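Local coordinates for protein CRISPR-associated endonuclease Cas12b (Alicyclobacillus acidoterrestris, PDB 5U31) that uses a guide RNA to recognise DNA beside a protospacer adjacent motif and cleaves it with a RuvC nuclease domain in CRISPR antiviral defence, at residues A[565-573]-A[981-990]; A[843-851]-A[888-896]. The protein carries 3 engineered substitutions. All blocks are in the same frame, centred on the assembly; numbering follows the deposited sequence.

Contact 1: residues A[565-573]-A[981-990]; sequences LRVMSVALG and AAQNLQQRLW. Engineered in segment 565-573: A571 (natural residue Asp). With nucleotides of chain B.
S569 on strand 566-572 bonds to the backbone of helix 981-990. Its OG donates to A982 O at 2.7 Å. The hydroxyl lies 62° out of the carbonyl plane. Q986 N, the next-turn helix donor, reaches A982 O from the opposite face, so two bonds grip this buried oxygen. The chi1 of 54° sets OG between the backbone N and the carbonyl carbon and turns it to the helix. The Q986 chain bends at chi2 and lays its amide beside V567 and S569. This middle part is tight. Toward the strand start the contact is looser and apolar: V567 CG2 meets W990 CZ2 obliquely at 3.9 Å. L989 CD1, of the same helix, sits over the rim of one face of that indole. Toward the strand end small groups meet, with A571 CB 4.2 Å from A982 CB. Engineered A571 replaces an Asp assigned to the RuvC active site. Q983, a guide-RNA-binding residue, points away from the strand; its NE2 makes a weak hydrogen bond, 3.4 Å, to O4' of the adenosine at position 6 of chain B. The helix therefore lies between sheet and guide. Strand 566-572 runs between strands 578-587 and 845-850, and helix 796-822 packs on M568 and V570.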
loop_
_atom_site.group_PDB
_atom_site.type_symbol
_atom_site.label_atom_id
_atom_site.label_comp_id
_atom_site.label_asym_id
_atom_site.label_seq_id
_atom_site.Cartn_x
_atom_site.Cartn_y
_atom_site.Cartn_z
ATOM N N LEU A 565 17.006 -10.030 25.665
ATOM C CA LEU A 565 16.746 -8.871 24.811
ATOM C C LEU A 565 17.236 -9.223 23.409
ATOM O O LEU A 565 18.441 -9.200 23.148
ATOM C CB LEU A 565 17.436 -7.628 25.358
ATOM C CG LEU A 565 17.028 -6.283 24.756
ATOM C CD1 LEU A 565 15.521 -6.086 24.844
ATOM C CD2 LEU A 565 17.761 -5.146 25.448
ATOM N N ARG A 566 16.298 -9.551 22.519
ATOM C CA ARG A 566 16.611 -9.996 21.169
ATOM C C ARG A 566 15.843 -9.173 20.147
ATOM O O ARG A 566 14.705 -8.762 20.383
ATOM C CB ARG A 566 16.274 -11.476 20.965
ATOM C CG ARG A 566 17.086 -12.423 21.810
ATOM C CD ARG A 566 16.508 -13.827 21.786
ATOM N NE ARG A 566 17.460 -14.767 22.362
ATOM C CZ ARG A 566 17.569 -15.007 23.661
ATOM N NH1 ARG A 566 18.476 -15.868 24.103
ATOM N NH2 ARG A 566 16.770 -14.390 24.519
ATOM N N VAL A 567 16.474 -8.959 18.996
ATOM C CA VAL A 567 15.894 -8.199 17.897
ATOM C C VAL A 567 15.975 -9.049 16.637
ATOM O O VAL A 567 17.020 -9.643 16.351
ATOM C CB VAL A 567 16.617 -6.856 17.685
ATOM C CG1 VAL A 567 16.035 -6.123 16.487
ATOM C CG2 VAL A 567 16.539 -5.997 18.937
HETATM N N MSE A 568 14.881 -9.107 15.890
HETATM C CA MSE A 568 14.898 -9.814 14.620
HETATM C C MSE A 568 14.767 -8.834 13.463
HETATM O O MSE A 568 13.806 -8.072 13.397
HETATM C CB MSE A 568 13.777 -10.847 14.561
HETATM C CG MSE A 568 13.851 -11.738 13.342
HETATM SE SE MSE A 568 12.294 -12.885 13.166
HETATM C CE MSE A 568 10.980 -11.506 12.767
ATOM N N SER A 569 15.739 -8.843 12.556
ATOM C CA SER A 569 15.682 -7.990 11.380
ATOM C C SER A 569 15.116 -8.781 10.213
ATOM O O SER A 569 15.352 -9.984 10.092
ATOM C CB SER A 569 17.062 -7.432 11.032
ATOM O OG SER A 569 18.012 -8.470 10.893
ATOM N N VAL A 570 14.354 -8.101 9.363
ATOM C CA VAL A 570 13.601 -8.750 8.299
ATOM C C VAL A 570 13.873 -8.024 6.993
ATOM O O VAL A 570 13.705 -6.803 6.910
ATOM C CB VAL A 570 12.091 -8.760 8.596
ATOM C CG1 VAL A 570 11.336 -9.463 7.481
ATOM C CG2 VAL A 570 11.819 -9.413 9.931
ATOM N N ALA A 571 14.275 -8.775 5.973
ATOM C CA ALA A 571 14.502 -8.242 4.633
ATOM C C ALA A 571 13.405 -8.777 3.719
ATOM O O ALA A 571 13.476 -9.917 3.252
ATOM C CB ALA A 571 15.887 -8.618 4.121
ATOM N N LEU A 572 12.392 -7.951 3.468
ATOM C CA LEU A 572 11.324 -8.336 2.558
ATOM C C LEU A 572 11.841 -8.409 1.128
ATOM O O LEU A 572 12.712 -7.637 0.714
ATOM C CB LEU A 572 10.168 -7.342 2.633
ATOM C CG LEU A 572 9.514 -7.147 4.001
ATOM C CD1 LEU A 572 8.515 -6.002 3.950
ATOM C CD2 LEU A 572 8.850 -8.436 4.464
ATOM N N GLY A 573 11.285 -9.347 0.368
ATOM C CA GLY A 573 11.668 -9.516 -1.019
ATOM C C GLY A 573 10.553 -10.168 -1.803
ATOM O O GLY A 573 9.508 -10.536 -1.261
ATOM N N ALA A 981 21.529 -8.018 3.815
ATOM C CA ALA A 981 20.786 -6.792 4.073
ATOM C C ALA A 981 20.164 -6.821 5.458
ATOM O O ALA A 981 20.177 -5.813 6.174
ATOM C CB ALA A 981 19.713 -6.593 3.006
ATOM N N ALA A 982 19.624 -7.976 5.853
ATOM C CA ALA A 982 19.021 -8.102 7.173
ATOM C C ALA A 982 20.048 -7.865 8.267
ATOM O O ALA A 982 19.772 -7.172 9.251
ATOM C CB ALA A 982 18.386 -9.481 7.324
ATOM N N GLN A 983 21.246 -8.428 8.109
ATOM C CA GLN A 983 22.285 -8.230 9.109
ATOM C C GLN A 983 22.822 -6.806 9.080
ATOM O O GLN A 983 23.330 -6.314 10.094
ATOM C CB GLN A 983 23.408 -9.240 8.900
ATOM C CG GLN A 983 22.969 -10.686 9.066
ATOM C CD GLN A 983 24.126 -11.652 8.973
ATOM O OE1 GLN A 983 25.256 -11.256 8.693
ATOM N NE2 GLN A 983 23.854 -12.929 9.215
ATOM N N ASN A 984 22.719 -6.130 7.935
ATOM C CA ASN A 984 23.118 -4.730 7.879
ATOM C C ASN A 984 22.191 -3.867 8.722
ATOM O O ASN A 984 22.652 -2.992 9.462
ATOM C CB ASN A 984 23.147 -4.245 6.432
ATOM C CG ASN A 984 24.538 -3.855 5.982
ATOM O OD1 ASN A 984 25.301 -3.247 6.737
ATOM N ND2 ASN A 984 24.881 -4.211 4.750
ATOM N N LEU A 985 20.880 -4.104 8.625
ATOM C CA LEU A 985 19.940 -3.404 9.494
ATOM C C LEU A 985 20.281 -3.634 10.959
ATOM O O LEU A 985 20.265 -2.697 11.766
ATOM C CB LEU A 985 18.511 -3.854 9.194
ATOM C CG LEU A 985 18.039 -3.655 7.752
ATOM C CD1 LEU A 985 16.580 -4.011 7.617
ATOM C CD2 LEU A 985 18.275 -2.228 7.307
ATOM N N GLN A 986 20.612 -4.872 11.315
ATOM C CA GLN A 986 21.016 -5.160 12.684
ATOM C C GLN A 986 22.275 -4.388 13.054
ATOM O O GLN A 986 22.352 -3.779 14.127
ATOM C CB GLN A 986 21.237 -6.659 12.853
ATOM C CG GLN A 986 21.165 -7.101 14.284
ATOM C CD GLN A 986 19.769 -7.502 14.689
ATOM O OE1 GLN A 986 19.407 -7.421 15.857
ATOM N NE2 GLN A 986 18.976 -7.947 13.722
ATOM N N GLN A 987 23.271 -4.391 12.164
ATOM C CA GLN A 987 24.518 -3.687 12.441
ATOM C C GLN A 987 24.296 -2.188 12.597
ATOM O O GLN A 987 24.987 -1.536 13.390
ATOM C CB GLN A 987 25.531 -3.973 11.332
ATOM C CG GLN A 987 26.918 -3.397 11.573
ATOM C CD GLN A 987 27.064 -1.980 11.053
ATOM O OE1 GLN A 987 26.366 -1.570 10.121
ATOM N NE2 GLN A 987 27.970 -1.221 11.654
ATOM N N ARG A 988 23.338 -1.625 11.860
ATOM C CA ARG A 988 23.039 -0.203 11.979
ATOM C C ARG A 988 22.279 0.125 13.255
ATOM O O ARG A 988 22.352 1.260 13.737
ATOM C CB ARG A 988 22.240 0.262 10.764
ATOM C CG ARG A 988 23.003 0.112 9.478
ATOM C CD ARG A 988 22.235 0.618 8.290
ATOM N NE ARG A 988 23.083 0.589 7.104
ATOM C CZ ARG A 988 22.757 1.133 5.940
ATOM N NH1 ARG A 988 21.594 1.756 5.802
ATOM N NH2 ARG A 988 23.596 1.059 4.917
ATOM N N LEU A 989 21.543 -0.842 13.806
ATOM C CA LEU A 989 20.821 -0.610 15.052
ATOM C C LEU A 989 21.788 -0.377 16.206
ATOM O O LEU A 989 21.697 0.634 16.915
ATOM C CB LEU A 989 19.910 -1.802 15.351
ATOM C CG LEU A 989 18.543 -1.593 16.011
ATOM C CD1 LEU A 989 18.390 -2.496 17.222
ATOM C CD2 LEU A 989 18.315 -0.148 16.382
ATOM N N TRP A 990 22.730 -1.300 16.402
ATOM C CA TRP A 990 23.600 -1.285 17.567
ATOM C C TRP A 990 24.714 -0.254 17.478
ATOM O O TRP A 990 25.416 -0.045 18.474
ATOM C CB TRP A 990 24.214 -2.673 17.782
ATOM C CG TRP A 990 23.203 -3.769 17.810
ATOM C CD1 TRP A 990 23.064 -4.777 16.903
ATOM C CD2 TRP A 990 22.170 -3.962 18.785
ATOM N NE1 TRP A 990 22.013 -5.592 17.257
ATOM C CE2 TRP A 990 21.448 -5.112 18.409
ATOM C CE3 TRP A 990 21.789 -3.275 19.944
ATOM C CZ2 TRP A 990 20.369 -5.591 19.147
ATOM C CZ3 TRP A 990 20.714 -3.750 20.674
ATOM C CH2 TRP A 990 20.017 -4.895 20.271
ATOM P P A B 6 29.228 -14.848 7.836
ATOM O OP1 A B 6 29.604 -13.524 7.286
ATOM O OP2 A B 6 30.088 -15.482 8.872
ATOM O "O5'" A B 6 27.742 -14.717 8.389
ATOM C "C5'" A B 6 27.493 -14.348 9.738
ATOM C "C4'" A B 6 26.831 -15.468 10.493
ATOM O "O4'" A B 6 25.566 -15.748 9.838
ATOM C "C3'" A B 6 27.632 -16.773 10.502
ATOM O "O3'" A B 6 27.916 -17.298 11.818
ATOM C "C2'" A B 6 26.837 -17.729 9.603
ATOM O "O2'" A B 6 26.800 -19.072 10.026
ATOM C "C1'" A B 6 25.438 -17.126 9.559
ATOM N N9 A B 6 24.865 -17.282 8.221
ATOM C C8 A B 6 25.388 -16.769 7.060
ATOM N N7 A B 6 24.716 -17.087 5.981
ATOM C C5 A B 6 23.690 -17.885 6.461
ATOM C C6 A B 6 22.635 -18.543 5.810
ATOM N N6 A B 6 22.442 -18.494 4.491
ATOM N N1 A B 6 21.777 -19.256 6.569
ATOM C C2 A B 6 21.980 -19.304 7.892
ATOM N N3 A B 6 22.935 -18.731 8.623
ATOM C C4 A B 6 23.770 -18.026 7.839
#

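Contact 2: residues A[843-851]-A[888-896]. Engineered in segment 843-851: A849 (natural residue Glu). With nucleotides of chain E.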
loop_
_atom_site.group_PDB
_atom_site.type_symbol
_atom_site.label_atom_id
_atom_site.label_comp_id
_atom_site.label_asym_id
_atom_site.label_seq_id
_atom_site.Cartn_x
_atom_site.Cartn_y
_atom_site.Cartn_z
ATOM N N CYS A 843 11.869 -12.645 20.369
ATOM C CA CYS A 843 12.480 -11.351 20.109
ATOM C C CYS A 843 11.485 -10.259 20.468
ATOM O O CYS A 843 10.322 -10.320 20.062
ATOM C CB CYS A 843 12.881 -11.218 18.640
ATOM S SG CYS A 843 13.895 -12.550 18.001
ATOM N N GLN A 844 11.942 -9.258 21.216
ATOM C CA GLN A 844 11.050 -8.179 21.616
ATOM C C GLN A 844 10.842 -7.144 20.520
ATOM O O GLN A 844 9.894 -6.357 20.610
ATOM C CB GLN A 844 11.572 -7.495 22.883
ATOM C CG GLN A 844 11.581 -8.381 24.123
ATOM C CD GLN A 844 12.765 -9.320 24.148
ATOM O OE1 GLN A 844 13.730 -9.131 23.409
ATOM N NE2 GLN A 844 12.698 -10.346 24.990
ATOM N N LEU A 845 11.682 -7.132 19.488
ATOM C CA LEU A 845 11.584 -6.142 18.426
ATOM C C LEU A 845 11.750 -6.817 17.072
ATOM O O LEU A 845 12.600 -7.696 16.906
ATOM C CB LEU A 845 12.640 -5.043 18.602
ATOM C CG LEU A 845 12.902 -4.071 17.452
ATOM C CD1 LEU A 845 11.654 -3.278 17.112
ATOM C CD2 LEU A 845 14.044 -3.141 17.819
ATOM N N ILE A 846 10.922 -6.405 16.115
ATOM C CA ILE A 846 11.058 -6.786 14.713
ATOM C C ILE A 846 11.561 -5.566 13.959
ATOM O O ILE A 846 10.885 -4.531 13.918
ATOM C CB ILE A 846 9.730 -7.287 14.126
ATOM C CG1 ILE A 846 9.323 -8.604 14.773
ATOM C CG2 ILE A 846 9.836 -7.463 12.623
ATOM C CD1 ILE A 846 7.934 -9.022 14.405
ATOM N N LEU A 847 12.744 -5.680 13.365
ATOM C CA LEU A 847 13.410 -4.550 12.724
ATOM C C LEU A 847 13.306 -4.698 11.209
ATOM O O LEU A 847 14.004 -5.521 10.608
ATOM C CB LEU A 847 14.870 -4.462 13.165
ATOM C CG LEU A 847 15.604 -3.208 12.691
ATOM C CD1 LEU A 847 14.932 -1.969 13.244
ATOM C CD2 LEU A 847 17.062 -3.250 13.096
ATOM N N LEU A 848 12.440 -3.899 10.597
ATOM C CA LEU A 848 12.292 -3.886 9.149
ATOM C C LEU A 848 13.156 -2.791 8.534
ATOM O O LEU A 848 13.730 -1.951 9.227
ATOM C CB LEU A 848 10.830 -3.671 8.767
ATOM C CG LEU A 848 9.841 -4.764 9.141
ATOM C CD1 LEU A 848 8.447 -4.229 8.984
ATOM C CD2 LEU A 848 10.044 -5.932 8.229
ATOM N N ALA A 849 13.242 -2.801 7.210
ATOM C CA ALA A 849 13.911 -1.716 6.511
ATOM C C ALA A 849 12.954 -0.547 6.341
ATOM O O ALA A 849 11.758 -0.732 6.093
ATOM C CB ALA A 849 14.426 -2.180 5.149
ATOM N N GLU A 850 13.483 0.659 6.499
ATOM C CA GLU A 850 12.714 1.881 6.299
ATOM C C GLU A 850 12.537 2.093 4.800
ATOM O O GLU A 850 13.457 2.537 4.113
ATOM C CB GLU A 850 13.418 3.059 6.964
ATOM C CG GLU A 850 12.901 4.413 6.546
ATOM C CD GLU A 850 11.406 4.485 6.653
ATOM O OE1 GLU A 850 10.867 3.969 7.651
ATOM O OE2 GLU A 850 10.773 5.031 5.731
ATOM N N LEU A 851 11.350 1.770 4.277
ATOM C CA LEU A 851 11.090 1.881 2.845
ATOM C C LEU A 851 9.843 2.708 2.557
ATOM O O LEU A 851 9.176 2.500 1.539
ATOM C CB LEU A 851 10.962 0.501 2.203
ATOM C CG LEU A 851 12.181 -0.406 2.329
ATOM C CD1 LEU A 851 11.934 -1.698 1.583
ATOM C CD2 LEU A 851 13.428 0.294 1.813
ATOM N N ASP A 888 2.588 -8.111 22.113
ATOM C CA ASP A 888 3.538 -7.171 22.712
ATOM C C ASP A 888 4.863 -7.132 21.948
ATOM O O ASP A 888 5.928 -6.940 22.542
ATOM C CB ASP A 888 3.790 -7.493 24.189
ATOM C CG ASP A 888 2.536 -7.420 25.023
ATOM O OD1 ASP A 888 1.817 -6.406 24.924
ATOM O OD2 ASP A 888 2.266 -8.376 25.776
ATOM N N LEU A 889 4.812 -7.318 20.630
ATOM C CA LEU A 889 5.986 -7.244 19.769
ATOM C C LEU A 889 6.090 -5.859 19.155
ATOM O O LEU A 889 5.134 -5.376 18.538
ATOM C CB LEU A 889 5.920 -8.280 18.648
ATOM C CG LEU A 889 5.917 -9.745 19.044
ATOM C CD1 LEU A 889 6.005 -10.596 17.796
ATOM C CD2 LEU A 889 7.081 -10.008 19.969
ATOM N N LEU A 890 7.251 -5.232 19.304
ATOM C CA LEU A 890 7.518 -3.954 18.664
ATOM C C LEU A 890 8.007 -4.195 17.244
ATOM O O LEU A 890 8.886 -5.034 17.019
ATOM C CB LEU A 890 8.572 -3.168 19.440
ATOM C CG LEU A 890 8.419 -3.061 20.953
ATOM C CD1 LEU A 890 9.663 -2.437 21.546
ATOM C CD2 LEU A 890 7.199 -2.245 21.301
ATOM N N VAL A 891 7.448 -3.466 16.286
ATOM C CA VAL A 891 7.973 -3.466 14.927
ATOM C C VAL A 891 8.500 -2.068 14.634
ATOM O O VAL A 891 7.779 -1.072 14.783
ATOM C CB VAL A 891 6.925 -3.919 13.899
ATOM C CG1 VAL A 891 5.539 -3.920 14.510
ATOM C CG2 VAL A 891 6.984 -3.063 12.630
ATOM N N GLY A 892 9.785 -1.996 14.268
ATOM C CA GLY A 892 10.413 -0.744 13.919
ATOM C C GLY A 892 11.141 -0.870 12.593
ATOM O O GLY A 892 11.268 -1.961 12.029
ATOM N N THR A 893 11.618 0.267 12.103
ATOM C CA THR A 893 12.317 0.328 10.831
ATOM C C THR A 893 13.739 0.827 11.036
ATOM O O THR A 893 14.059 1.459 12.045
ATOM C CB THR A 893 11.593 1.238 9.837
ATOM O OG1 THR A 893 11.441 2.543 10.412
ATOM C CG2 THR A 893 10.224 0.667 9.494
HETATM N N MSE A 894 14.590 0.525 10.060
HETATM C CA MSE A 894 15.962 1.023 10.040
HETATM C C MSE A 894 16.284 1.659 8.699
HETATM O O MSE A 894 15.830 1.189 7.654
HETATM C CB MSE A 894 16.957 -0.102 10.323
HETATM C CG MSE A 894 17.774 0.101 11.583
HETATM SE SE MSE A 894 18.875 1.699 11.521
HETATM C CE MSE A 894 18.899 2.102 13.425
ATOM N N TYR A 895 17.077 2.729 8.743
ATOM C CA TYR A 895 17.517 3.414 7.536
ATOM C C TYR A 895 18.203 2.434 6.591
ATOM O O TYR A 895 19.231 1.841 6.932
ATOM C CB TYR A 895 18.457 4.551 7.916
ATOM C CG TYR A 895 18.784 5.459 6.768
ATOM C CD1 TYR A 895 17.866 6.398 6.324
ATOM C CD2 TYR A 895 20.003 5.378 6.121
ATOM C CE1 TYR A 895 18.156 7.233 5.269
ATOM C CE2 TYR A 895 20.298 6.206 5.069
ATOM C CZ TYR A 895 19.375 7.133 4.644
ATOM O OH TYR A 895 19.666 7.967 3.590
ATOM N N ALA A 896 17.637 2.263 5.397
ATOM C CA ALA A 896 17.962 1.122 4.551
ATOM C C ALA A 896 18.845 1.469 3.362
ATOM O O ALA A 896 19.126 0.588 2.542
ATOM C CB ALA A 896 16.679 0.451 4.066
ATOM P P DG E 4 20.207 -0.380 -1.939
ATOM O OP1 DG E 4 21.111 -1.063 -0.994
ATOM O OP2 DG E 4 20.461 -0.473 -3.393
ATOM O "O5'" DG E 4 18.742 -0.929 -1.661
ATOM C "C5'" DG E 4 18.250 -0.972 -0.337
ATOM C "C4'" DG E 4 16.748 -1.123 -0.350
ATOM O "O4'" DG E 4 16.149 0.148 -0.669
ATOM C "C3'" DG E 4 16.234 -2.079 -1.406
ATOM O "O3'" DG E 4 16.195 -3.392 -0.874
ATOM C "C2'" DG E 4 14.832 -1.550 -1.680
ATOM C "C1'" DG E 4 14.984 -0.047 -1.440
ATOM N N9 DG E 4 15.092 0.741 -2.663
ATOM C C8 DG E 4 15.613 0.342 -3.873
ATOM N N7 DG E 4 15.570 1.274 -4.788
ATOM C C5 DG E 4 14.986 2.358 -4.144
ATOM C C6 DG E 4 14.679 3.653 -4.628
ATOM O O6 DG E 4 14.870 4.114 -5.758
ATOM N N1 DG E 4 14.090 4.443 -3.643
ATOM C C2 DG E 4 13.830 4.033 -2.353
ATOM N N2 DG E 4 13.255 4.934 -1.540
ATOM N N3 DG E 4 14.114 2.824 -1.889
ATOM C C4 DG E 4 14.685 2.042 -2.836
#
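The RuvC domain has an RNase H-like fold, and this contact is the parallel pair of strands 845-850 and 890-895 at one edge of its mixed sheet. The connection between them contains helices 862-871 and 873-884. Backbone bonds run from Q844 O to M894 O. I846 bonds twice to strand 890-895, on either side of V891: its N donates to L890 O at 2.6 Å, and its O accepts from G892 N at 2.8 Å. L845 CD1 lies 3.6 Å from G892 N, over the glycine, which has no side chain on that face. On the same face L847 CD2 crosses M894 CG at 3.7 Å. L847 has CG anti to the backbone N (chi1 -172°), which swings the branches toward strand 890-895. On the other face L848 CD1 meets V891 CG2 at 4.1 Å, and F877 of helix 873-884 touches both residues. E850 OE1 comes within 3.2 Å of T893 OG1, but T893 OG1 bonds to N533 O and E850 OE2 to S852. A849, engineered in place of a Glu assigned to the active site, has its CB 3.6 Å from A896 CB. Beyond it L851 CD2 touches the sugar of DG4 of chain E, 3.6 Å from C1'.

How the contacts relate
Both contacts are largely buried and belong to the same RuvC sheet, with centres about 8 Å apart. Strands 566-572 and 845-850 are neighbours, joined by backbone bonds such as L847 N to M568 O. Contact 1 lays a helix on the sheet and depends on side chains, with one hydroxyl bonded to a helix carbonyl. Contact 2 lies within the sheet and rests on regular backbone bonds; Y895 at its end is exposed. R988 of the helix bonds to Y895 O, which is a further link between the two. Each contact holds an engineered alanine at an assigned active-site position, A571 or A849, with side chains about 7 Å apart. The far side of the contact 1 helix reaches guide RNA through Q983, whereas contact 2 ends at DNA.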